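Local coordinates for protein cocosin 1 acidic chain (Cocos nucifera, PDB 5WPW) that serves as a hexameric seed storage globulin, a nutrient reservoir of the coconut and a potential food allergen, at residues 50-62 / 146-160. The protein carries 2 engineered substitutions. Residues are numbered along the deposited sequence; the frame is centred on the assembly and turned at random.
Sequences GLLLPSMSNAPRL and ANQLDRSHRQFLLAG
Asn58, directly after strand 50-57, meets Arg154, Ser152 and Asn147 and shows how one buried amide can join a strand end to a loop. Its CG lies between the backbone N and the carbonyl carbon (chi1 67°), a rotation that directs the amide across to the 146-160 loop, where both its ends are used. OD1 accepts Arg154 N at 2.9 Å from above the carbonyl plane, while ND2 gives a bond almost in its own amide plane to Ser152 O (3.1 Å) and a weak one to Asn147 OD1. The amides of Asn58 and Asn147 stand nearly perpendicular, 80° apart; Asn147 OD1 also closes an Asx turn with Leu149 N, and its ND2 is fixed by Asp150 O and Thr142 O. Towards the strand proper, Met56 and Phe156 form a hydrogen-bonded antiparallel pair. The bent methionine chain brings SD obliquely to the CB side of the ring, 4.6 Å from its centroid, a Met-aromatic contact. On the other face, beside Leu157, Ser57 OG meets His153 NE2 edge-on at 2.8 Å, and Gln155 NE2 makes weak hydrogen bonds to Ser55 OG and Glu211. Arg154 NH1 makes a salt bridge to Asp150 OD1; the two also pair with Asp325 and Arg4 of a second subunit, respectively. Strand 155-157 thus pairs with strand 50-57 in an antiparallel sheet of the N-terminal cupin β-barrel.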
loop_
_atom_site.group_PDB
_atom_site.type_symbol
_atom_site.label_atom_id
_atom_site.label_comp_id
_atom_site.label_asym_id
_atom_site.label_seq_id
_atom_site.Cartn_x
_atom_site.Cartn_y
_atom_site.Cartn_z
ATOM N N GLY A 50 -5.870 -21.076 -37.437
ATOM C CA GLY A 50 -6.554 -21.712 -36.326
ATOM C C GLY A 50 -6.886 -20.709 -35.230
ATOM O O GLY A 50 -6.071 -19.861 -34.877
ATOM N N LEU A 51 -8.096 -20.833 -34.697
ATOM C CA LEU A 51 -8.624 -19.992 -33.627
ATOM C C LEU A 51 -8.813 -20.848 -32.381
ATOM O O LEU A 51 -9.525 -21.856 -32.420
ATOM C CB LEU A 51 -9.951 -19.349 -34.058
ATOM C CG LEU A 51 -10.842 -18.707 -32.992
ATOM C CD1 LEU A 51 -10.223 -17.377 -32.538
ATOM C CD2 LEU A 51 -12.232 -18.509 -33.551
ATOM N N LEU A 52 -8.147 -20.470 -31.283
ATOM C CA LEU A 52 -8.467 -21.028 -29.971
ATOM C C LEU A 52 -9.736 -20.368 -29.443
ATOM O O LEU A 52 -9.753 -19.151 -29.205
ATOM C CB LEU A 52 -7.313 -20.808 -28.996
ATOM C CG LEU A 52 -7.440 -21.367 -27.580
ATOM C CD1 LEU A 52 -7.528 -22.883 -27.596
ATOM C CD2 LEU A 52 -6.239 -20.904 -26.782
ATOM N N LEU A 53 -10.784 -21.173 -29.234
ATOM C CA LEU A 53 -12.090 -20.650 -28.864
ATOM C C LEU A 53 -12.058 -19.976 -27.493
ATOM O O LEU A 53 -11.279 -20.364 -26.619
ATOM C CB LEU A 53 -13.126 -21.772 -28.840
ATOM C CG LEU A 53 -13.192 -22.510 -30.177
ATOM C CD1 LEU A 53 -14.144 -23.663 -30.075
ATOM C CD2 LEU A 53 -13.559 -21.508 -31.257
ATOM N N PRO A 54 -12.930 -18.994 -27.265
ATOM C CA PRO A 54 -12.920 -18.284 -25.979
ATOM C C PRO A 54 -13.225 -19.207 -24.810
ATOM O O PRO A 54 -14.101 -20.074 -24.881
ATOM C CB PRO A 54 -13.993 -17.216 -26.151
ATOM C CG PRO A 54 -14.864 -17.714 -27.300
ATOM C CD PRO A 54 -13.913 -18.429 -28.207
ATOM N N SER A 55 -12.453 -19.029 -23.734
ATOM C CA SER A 55 -12.602 -19.838 -22.532
ATOM C C SER A 55 -11.970 -19.080 -21.375
ATOM O O SER A 55 -11.201 -18.133 -21.578
ATOM C CB SER A 55 -11.968 -21.231 -22.688
ATOM O OG SER A 55 -10.538 -21.200 -22.626
ATOM N N MET A 56 -12.313 -19.492 -20.163
ATOM C CA MET A 56 -11.726 -18.890 -18.978
ATOM C C MET A 56 -11.366 -19.995 -18.000
ATOM O O MET A 56 -11.958 -21.079 -18.016
ATOM C CB MET A 56 -12.628 -17.828 -18.355
ATOM C CG MET A 56 -13.993 -18.262 -17.957
ATOM S SD MET A 56 -14.005 -18.801 -16.230
ATOM C CE MET A 56 -15.781 -18.956 -15.992
ATOM N N SER A 57 -10.357 -19.727 -17.171
ATOM C CA SER A 57 -9.809 -20.710 -16.249
ATOM C C SER A 57 -9.912 -20.201 -14.812
ATOM O O SER A 57 -9.959 -18.997 -14.571
ATOM C CB SER A 57 -8.341 -21.030 -16.571
ATOM O OG SER A 57 -8.218 -21.771 -17.795
ATOM N N ASN A 58 -9.983 -21.137 -13.867
ATOM C CA ASN A 58 -10.025 -20.817 -12.439
ATOM C C ASN A 58 -8.681 -20.352 -11.898
ATOM O O ASN A 58 -8.632 -19.876 -10.757
ATOM C CB ASN A 58 -10.481 -22.037 -11.628
ATOM C CG ASN A 58 -9.447 -23.201 -11.650
ATOM O OD1 ASN A 58 -8.817 -23.480 -12.683
ATOM N ND2 ASN A 58 -9.283 -23.879 -10.512
ATOM N N ALA A 59 -7.611 -20.494 -12.662
ATOM C CA ALA A 59 -6.260 -20.176 -12.202
ATOM C C ALA A 59 -5.615 -19.116 -13.087
ATOM O O ALA A 59 -5.828 -19.116 -14.315
ATOM C CB ALA A 59 -5.401 -21.430 -12.195
ATOM N N PRO A 60 -4.865 -18.177 -12.511
ATOM C CA PRO A 60 -4.100 -17.248 -13.349
ATOM C C PRO A 60 -3.000 -18.017 -14.059
ATOM O O PRO A 60 -2.572 -19.083 -13.606
ATOM C CB PRO A 60 -3.536 -16.234 -12.351
ATOM C CG PRO A 60 -3.401 -17.023 -11.064
ATOM C CD PRO A 60 -4.579 -17.998 -11.073
ATOM N N ARG A 61 -2.569 -17.488 -15.204
ATOM C CA ARG A 61 -1.567 -18.179 -16.021
ATOM C C ARG A 61 -0.605 -17.210 -16.693
ATOM O O ARG A 61 -0.897 -16.027 -16.866
ATOM C CB ARG A 61 -2.247 -19.055 -17.082
ATOM C CG ARG A 61 -2.544 -18.351 -18.353
ATOM C CD ARG A 61 -3.435 -19.199 -19.231
ATOM N NE ARG A 61 -4.830 -18.979 -18.895
ATOM C CZ ARG A 61 -5.840 -19.389 -19.642
ATOM N NH1 ARG A 61 -5.598 -20.038 -20.778
ATOM N NH2 ARG A 61 -7.081 -19.134 -19.265
ATOM N N LEU A 62 0.575 -17.737 -17.058
ATOM C CA LEU A 62 1.506 -17.090 -17.964
ATOM C C LEU A 62 1.645 -17.996 -19.173
ATOM O O LEU A 62 1.768 -19.215 -19.007
ATOM C CB LEU A 62 2.897 -16.894 -17.347
ATOM C CG LEU A 62 3.023 -15.933 -16.172
ATOM C CD1 LEU A 62 4.500 -15.651 -15.947
ATOM C CD2 LEU A 62 2.247 -14.662 -16.452
ATOM N N ALA A 146 -5.986 -16.765 -5.870
ATOM C CA ALA A 146 -7.083 -16.353 -6.759
ATOM C C ALA A 146 -8.055 -17.504 -7.022
ATOM O O ALA A 146 -9.267 -17.280 -7.198
ATOM C CB ALA A 146 -6.512 -15.810 -8.068
ATOM N N ASN A 147 -7.559 -18.730 -7.030
ATOM C CA ASN A 147 -8.356 -19.912 -7.335
ATOM C C ASN A 147 -8.979 -20.432 -6.050
ATOM O O ASN A 147 -8.287 -21.014 -5.216
ATOM C CB ASN A 147 -7.477 -20.985 -7.965
ATOM C CG ASN A 147 -8.173 -22.350 -8.006
ATOM O OD1 ASN A 147 -9.384 -22.430 -8.209
ATOM N ND2 ASN A 147 -7.410 -23.418 -7.831
ATOM N N GLN A 148 -10.275 -20.224 -5.871
ATOM C CA GLN A 148 -10.955 -20.722 -4.687
ATOM C C GLN A 148 -11.666 -22.053 -4.933
ATOM O O GLN A 148 -12.377 -22.524 -4.048
ATOM C CB GLN A 148 -11.944 -19.677 -4.163
ATOM C CG GLN A 148 -11.348 -18.273 -3.976
ATOM C CD GLN A 148 -12.264 -17.347 -3.175
ATOM O OE1 GLN A 148 -13.148 -17.810 -2.468
ATOM N NE2 GLN A 148 -12.041 -16.041 -3.284
ATOM N N LEU A 149 -11.484 -22.669 -6.107
ATOM C CA LEU A 149 -11.953 -24.038 -6.329
ATOM C C LEU A 149 -10.909 -25.050 -5.880
ATOM O O LEU A 149 -10.105 -24.759 -4.987
ATOM C CB LEU A 149 -12.322 -24.252 -7.795
ATOM C CG LEU A 149 -13.356 -23.299 -8.379
ATOM C CD1 LEU A 149 -13.538 -23.526 -9.861
ATOM C CD2 LEU A 149 -14.699 -23.422 -7.634
ATOM N N ASP A 150 -10.906 -26.240 -6.476
ATOM C CA ASP A 150 -9.906 -27.242 -6.130
ATOM C C ASP A 150 -8.569 -26.919 -6.802
ATOM O O ASP A 150 -8.484 -26.105 -7.727
ATOM C CB ASP A 150 -10.387 -28.641 -6.534
ATOM C CG ASP A 150 -11.047 -28.654 -7.907
ATOM O OD1 ASP A 150 -12.014 -27.895 -8.114
ATOM O OD2 ASP A 150 -10.597 -29.414 -8.782
ATOM N N ARG A 151 -7.513 -27.590 -6.335
ATOM C CA ARG A 151 -6.159 -27.419 -6.865
ATOM C C ARG A 151 -5.977 -28.228 -8.155
ATOM O O ARG A 151 -5.146 -29.124 -8.257
ATOM C CB ARG A 151 -5.122 -27.835 -5.826
ATOM C CG ARG A 151 -4.690 -26.768 -4.833
ATOM C CD ARG A 151 -3.192 -26.958 -4.422
ATOM N NE ARG A 151 -2.805 -28.373 -4.371
ATOM C CZ ARG A 151 -1.566 -28.844 -4.544
ATOM N NH1 ARG A 151 -0.552 -28.022 -4.781
ATOM N NH2 ARG A 151 -1.343 -30.153 -4.479
ATOM N N SER A 152 -6.804 -27.919 -9.145
ATOM C CA SER A 152 -6.649 -28.500 -10.473
ATOM C C SER A 152 -7.097 -27.454 -11.473
ATOM O O SER A 152 -7.787 -26.499 -11.111
ATOM C CB SER A 152 -7.449 -29.799 -10.629
ATOM O OG SER A 152 -8.809 -29.540 -10.958
ATOM N N HIS A 153 -6.693 -27.636 -12.731
ATOM C CA HIS A 153 -7.065 -26.720 -13.803
ATOM C C HIS A 153 -8.505 -26.972 -14.244
ATOM O O HIS A 153 -8.793 -27.988 -14.884
ATOM C CB HIS A 153 -6.143 -26.874 -15.005
ATOM C CG HIS A 153 -6.501 -25.957 -16.130
ATOM N ND1 HIS A 153 -6.270 -26.262 -17.452
ATOM C CD2 HIS A 153 -7.095 -24.741 -16.122
ATOM C CE1 HIS A 153 -6.682 -25.263 -18.213
ATOM N NE2 HIS A 153 -7.198 -24.332 -17.430
ATOM N N ARG A 154 -9.410 -26.047 -13.927
ATOM C CA ARG A 154 -10.783 -26.091 -14.418
ATOM C C ARG A 154 -10.903 -25.050 -15.526
ATOM O O ARG A 154 -10.791 -23.841 -15.270
ATOM C CB ARG A 154 -11.802 -25.816 -13.303
ATOM C CG ARG A 154 -11.460 -26.361 -11.901
ATOM C CD ARG A 154 -12.171 -27.680 -11.550
ATOM N NE ARG A 154 -13.618 -27.649 -11.801
ATOM C CZ ARG A 154 -14.571 -27.735 -10.875
ATOM N NH1 ARG A 154 -14.271 -27.865 -9.591
ATOM N NH2 ARG A 154 -15.847 -27.711 -11.245
ATOM N N GLN A 155 -11.150 -25.517 -16.750
ATOM C CA GLN A 155 -11.364 -24.662 -17.909
ATOM C C GLN A 155 -12.844 -24.629 -18.277
ATOM O O GLN A 155 -13.477 -25.680 -18.404
ATOM C CB GLN A 155 -10.542 -25.149 -19.108
ATOM C CG GLN A 155 -10.236 -24.066 -20.121
ATOM C CD GLN A 155 -10.112 -24.597 -21.538
ATOM O OE1 GLN A 155 -10.507 -25.728 -21.825
ATOM N NE2 GLN A 155 -9.569 -23.786 -22.430
ATOM N N PHE A 156 -13.374 -23.419 -18.459
ATOM C CA PHE A 156 -14.778 -23.164 -18.758
ATOM C C PHE A 156 -14.846 -22.618 -20.173
ATOM O O PHE A 156 -14.491 -21.461 -20.406
ATOM C CB PHE A 156 -15.389 -22.163 -17.773
ATOM C CG PHE A 156 -15.396 -22.625 -16.325
ATOM C CD1 PHE A 156 -14.224 -22.704 -15.598
ATOM C CD2 PHE A 156 -16.594 -22.958 -15.695
ATOM C CE1 PHE A 156 -14.251 -23.116 -14.250
ATOM C CE2 PHE A 156 -16.630 -23.358 -14.371
ATOM C CZ PHE A 156 -15.460 -23.444 -13.645
ATOM N N LEU A 157 -15.298 -23.439 -21.114
ATOM C CA LEU A 157 -15.411 -23.011 -22.505
ATOM C C LEU A 157 -16.630 -22.119 -22.679
ATOM O O LEU A 157 -17.715 -22.447 -22.201
ATOM C CB LEU A 157 -15.531 -24.218 -23.433
ATOM C CG LEU A 157 -14.347 -25.154 -23.466
ATOM C CD1 LEU A 157 -14.823 -26.516 -23.938
ATOM C CD2 LEU A 157 -13.298 -24.581 -24.396
ATOM N N LEU A 158 -16.449 -20.977 -23.345
ATOM C CA LEU A 158 -17.601 -20.168 -23.721
ATOM C C LEU A 158 -18.240 -20.676 -25.010
ATOM O O LEU A 158 -19.423 -20.420 -25.261
ATOM C CB LEU A 158 -17.192 -18.697 -23.888
ATOM C CG LEU A 158 -16.891 -17.821 -22.664
ATOM C CD1 LEU A 158 -16.932 -16.337 -23.046
ATOM C CD2 LEU A 158 -17.832 -18.114 -21.531
ATOM N N ALA A 159 -17.484 -21.391 -25.830
ATOM C CA ALA A 159 -18.009 -21.960 -27.056
ATOM C C ALA A 159 -17.292 -23.269 -27.315
ATOM O O ALA A 159 -16.158 -23.460 -26.872
ATOM C CB ALA A 159 -17.821 -21.001 -28.227
ATOM N N GLY A 160 -17.957 -24.172 -28.032
ATOM C CA GLY A 160 -17.309 -25.385 -28.496
ATOM C C GLY A 160 -17.383 -26.552 -27.529
ATOM O O GLY A 160 -18.204 -26.608 -26.612
HETATM O O HOH W 1 -10.148 -22.940 -25.429
#